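Side-chain contact in L-amino acid deaminase (Proteus vulgaris, PDB 5I39), which probably oxidises L-amino acids as a membrane-bound, FAD-dependent deaminase of the DAO oxidoreductase family: residues L245-N249 against L250-V254. Numbering follows the deposited sequence.
Sequences LFMQN and LNVDV
Bends at chi2 (-52°) and chi3 (-53°) fold the selenomethionine Met-247 so that its terminal methyl is brought against Val-252, with CE 3.7 Å from Val-252 CB; the two side chains run alongside each other in the same direction. Nearer the backbone, Met-247 CB meets Val-254 CG2 at 3.5 Å. Leu-250 CG is anti to its own carbonyl carbon, and CD1 touches two helix residues, Met-247 CE at 4.0 Å and Phe-246 CE2 at 3.9 Å, approaching that ring obliquely.

The backbone identifies a Schellman motif: Val-252 N donates a hydrogen bond to Met-247 O (3.0 Å, 159° at the hydrogen), Asn-251 N donates one to Gln-248 O (2.9 Å), and Asn-251, the C-prime residue, has positive phi. Leu-250 N is a second, more bent donor to Met-247 O, reaching it from the opposite face of the carbonyl plane to Val-252 N. A water accepts from Gln-248 NE2 and donates to Asp-253 OD1, which also salt-bridges Arg-244.

The motif thus ends helix 243-248 and turns the chain toward strand 257-266. Phe-246 touches FAD and Ala-210 of strand 210-216, while Met-247 packs on Val-237 of strand 235-237 and Ile-369 of strand 367-371.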
ATOM      1  N   LEU A 245     -14.387  -3.388 -12.617  1.00 11.02           N
ATOM      2  CA  LEU A 245     -14.779  -4.272 -13.717  1.00 11.76           C
ATOM      3  C   LEU A 245     -15.456  -5.542 -13.195  1.00 12.21           C
ATOM      4  O   LEU A 245     -16.520  -5.934 -13.681  1.00 12.93           O
ATOM      5  CB  LEU A 245     -13.556  -4.634 -14.561  1.00 10.46           C
ATOM      6  CG  LEU A 245     -13.812  -5.362 -15.879  1.00 11.45           C
ATOM      7  CD1 LEU A 245     -14.409  -4.415 -16.897  1.00  8.60           C
ATOM      8  CD2 LEU A 245     -12.528  -5.942 -16.430  1.00 11.07           C
ATOM      9  N   PHE A 246     -14.846  -6.170 -12.192  1.00 11.69           N
ATOM     10  CA  PHE A 246     -15.396  -7.391 -11.609  1.00 11.91           C
ATOM     11  C   PHE A 246     -16.809  -7.162 -11.062  1.00 11.74           C
ATOM     12  O   PHE A 246     -17.727  -7.944 -11.329  1.00 12.18           O
ATOM     13  CB  PHE A 246     -14.480  -7.926 -10.503  1.00 12.04           C
ATOM     14  CG  PHE A 246     -14.913  -9.259  -9.958  1.00 12.18           C
ATOM     15  CD1 PHE A 246     -14.514 -10.442 -10.574  1.00 12.78           C
ATOM     16  CD2 PHE A 246     -15.736  -9.335  -8.839  1.00 12.48           C
ATOM     17  CE1 PHE A 246     -14.922 -11.673 -10.078  1.00 13.20           C
ATOM     18  CE2 PHE A 246     -16.145 -10.561  -8.339  1.00 12.96           C
ATOM     19  CZ  PHE A 246     -15.738 -11.731  -8.957  1.00 13.33           C
HETATM   20  N   MSE A 247     -16.984  -6.076 -10.316  1.00 11.14           N
HETATM   21  CA  MSE A 247     -18.296  -5.753  -9.748  1.00 11.39           C
HETATM   22  C   MSE A 247     -19.310  -5.357 -10.798  1.00 11.86           C
HETATM   23  O   MSE A 247     -20.498  -5.667 -10.643  1.00 12.08           O
HETATM   24  CB  MSE A 247     -18.173  -4.675  -8.677  1.00 11.47           C
HETATM   25  CG  MSE A 247     -17.373  -5.114  -7.443  1.00 12.16           C
HETATM   26 SE   MSE A 247     -17.960  -6.804  -6.617  1.00 13.76          SE
HETATM   27  CE  MSE A 247     -19.872  -6.400  -6.389  1.00 14.29           C
ATOM     28  N   GLN A 248     -18.879  -4.690 -11.872  1.00 12.26           N
ATOM     29  CA  GLN A 248     -19.784  -4.330 -12.975  0.50 12.78           C
ATOM     30  C   GLN A 248     -20.451  -5.562 -13.590  1.00 12.81           C
ATOM     31  O   GLN A 248     -21.622  -5.519 -13.976  1.00 13.49           O
ATOM     32  CB  GLN A 248     -19.055  -3.524 -14.060  0.50 13.55           C
ATOM     33  CG  GLN A 248     -19.190  -2.023 -13.884  0.50 14.94           C
ATOM     34  CD  GLN A 248     -18.233  -1.232 -14.748  0.50 15.53           C
ATOM     35  OE1 GLN A 248     -17.197  -1.738 -15.169  0.50 16.10           O
ATOM     36  NE2 GLN A 248     -18.572   0.026 -15.008  0.50 17.54           N
ATOM     37  N   ASN A 249     -19.709  -6.665 -13.676  1.00 12.36           N
ATOM     38  CA  ASN A 249     -20.277  -7.926 -14.180  1.00 12.99           C
ATOM     39  C   ASN A 249     -21.323  -8.546 -13.244  1.00 13.23           C
ATOM     40  O   ASN A 249     -22.096  -9.398 -13.664  1.00 14.56           O
ATOM     41  CB  ASN A 249     -19.174  -8.939 -14.491  1.00 13.70           C
ATOM     42  CG  ASN A 249     -18.310  -8.520 -15.666  1.00 14.09           C
ATOM     43  OD1 ASN A 249     -18.779  -7.863 -16.593  1.00 15.88           O
ATOM     44  ND2 ASN A 249     -17.047  -8.907 -15.641  1.00 14.33           N
ATOM     45  N   LEU A 250     -21.320  -8.120 -11.980  1.00 13.12           N
ATOM     46  CA  LEU A 250     -22.370  -8.432 -11.006  1.00 13.02           C
ATOM     47  C   LEU A 250     -23.426  -7.313 -10.870  1.00 13.53           C
ATOM     48  O   LEU A 250     -24.240  -7.334  -9.944  1.00 14.71           O
ATOM     49  CB  LEU A 250     -21.714  -8.716  -9.651  1.00 13.14           C
ATOM     50  CG  LEU A 250     -20.732  -9.890  -9.605  1.00 13.76           C
ATOM     51  CD1 LEU A 250     -20.028  -9.920  -8.262  1.00 13.85           C
ATOM     52  CD2 LEU A 250     -21.421 -11.221  -9.858  1.00 15.35           C
ATOM     53  N   ASN A 251     -23.425  -6.365 -11.807  1.00 13.95           N
ATOM     54  CA  ASN A 251     -24.355  -5.222 -11.830  1.00 15.61           C
ATOM     55  C   ASN A 251     -24.277  -4.318 -10.593  1.00 15.31           C
ATOM     56  O   ASN A 251     -25.295  -3.830 -10.098  1.00 16.40           O
ATOM     57  CB  ASN A 251     -25.795  -5.699 -12.088  1.00 17.62           C
ATOM     58  CG  ASN A 251     -25.917  -6.519 -13.364  1.00 20.89           C
ATOM     59  OD1 ASN A 251     -25.341  -6.166 -14.393  1.00 23.71           O
ATOM     60  ND2 ASN A 251     -26.673  -7.612 -13.306  1.00 25.06           N
ATOM     61  N   VAL A 252     -23.054  -4.100 -10.109  1.00 14.52           N
ATOM     62  CA  VAL A 252     -22.788  -3.187  -8.997  1.00 14.40           C
ATOM     63  C   VAL A 252     -21.735  -2.184  -9.449  1.00 14.13           C
ATOM     64  O   VAL A 252     -20.656  -2.576  -9.899  1.00 14.10           O
ATOM     65  CB  VAL A 252     -22.290  -3.947  -7.748  1.00 14.64           C
ATOM     66  CG1 VAL A 252     -21.913  -2.991  -6.616  1.00 15.50           C
ATOM     67  CG2 VAL A 252     -23.343  -4.937  -7.272  1.00 15.76           C
ATOM     68  N   ASP A 253     -22.048  -0.898  -9.302  1.00 14.60           N
ATOM     69  CA  ASP A 253     -21.131   0.181  -9.655  1.00 15.70           C
ATOM     70  C   ASP A 253     -20.169   0.473  -8.505  1.00 15.74           C
ATOM     71  O   ASP A 253     -20.595   0.718  -7.378  1.00 17.37           O
ATOM     72  CB  ASP A 253     -21.897   1.458  -9.999  1.00 17.72           C
ATOM     73  CG  ASP A 253     -20.973   2.589 -10.412  1.00 20.08           C
ATOM     74  OD1 ASP A 253     -20.364   2.496 -11.495  1.00 21.29           O
ATOM     75  OD2 ASP A 253     -20.836   3.559  -9.642  1.00 23.19           O
ATOM     76  N   VAL A 254     -18.875   0.449  -8.808  1.00 14.73           N
ATOM     77  CA  VAL A 254     -17.829   0.844  -7.860  1.00 14.93           C
ATOM     78  C   VAL A 254     -17.165   2.078  -8.478  1.00 15.12           C
ATOM     79  O   VAL A 254     -16.456   1.936  -9.480  1.00 15.37           O
ATOM     80  CB  VAL A 254     -16.794  -0.278  -7.638  1.00 15.00           C
ATOM     81  CG1 VAL A 254     -15.742   0.145  -6.621  1.00 15.33           C
ATOM     82  CG2 VAL A 254     -17.483  -1.548  -7.164  1.00 15.34           C
TER
HETATM   83  O   HOH W   1     -20.997   0.867 -13.515  1.00 31.99           O
HETATM   84  O   HOH W   2     -24.066  -8.795 -15.684  1.00 28.89           O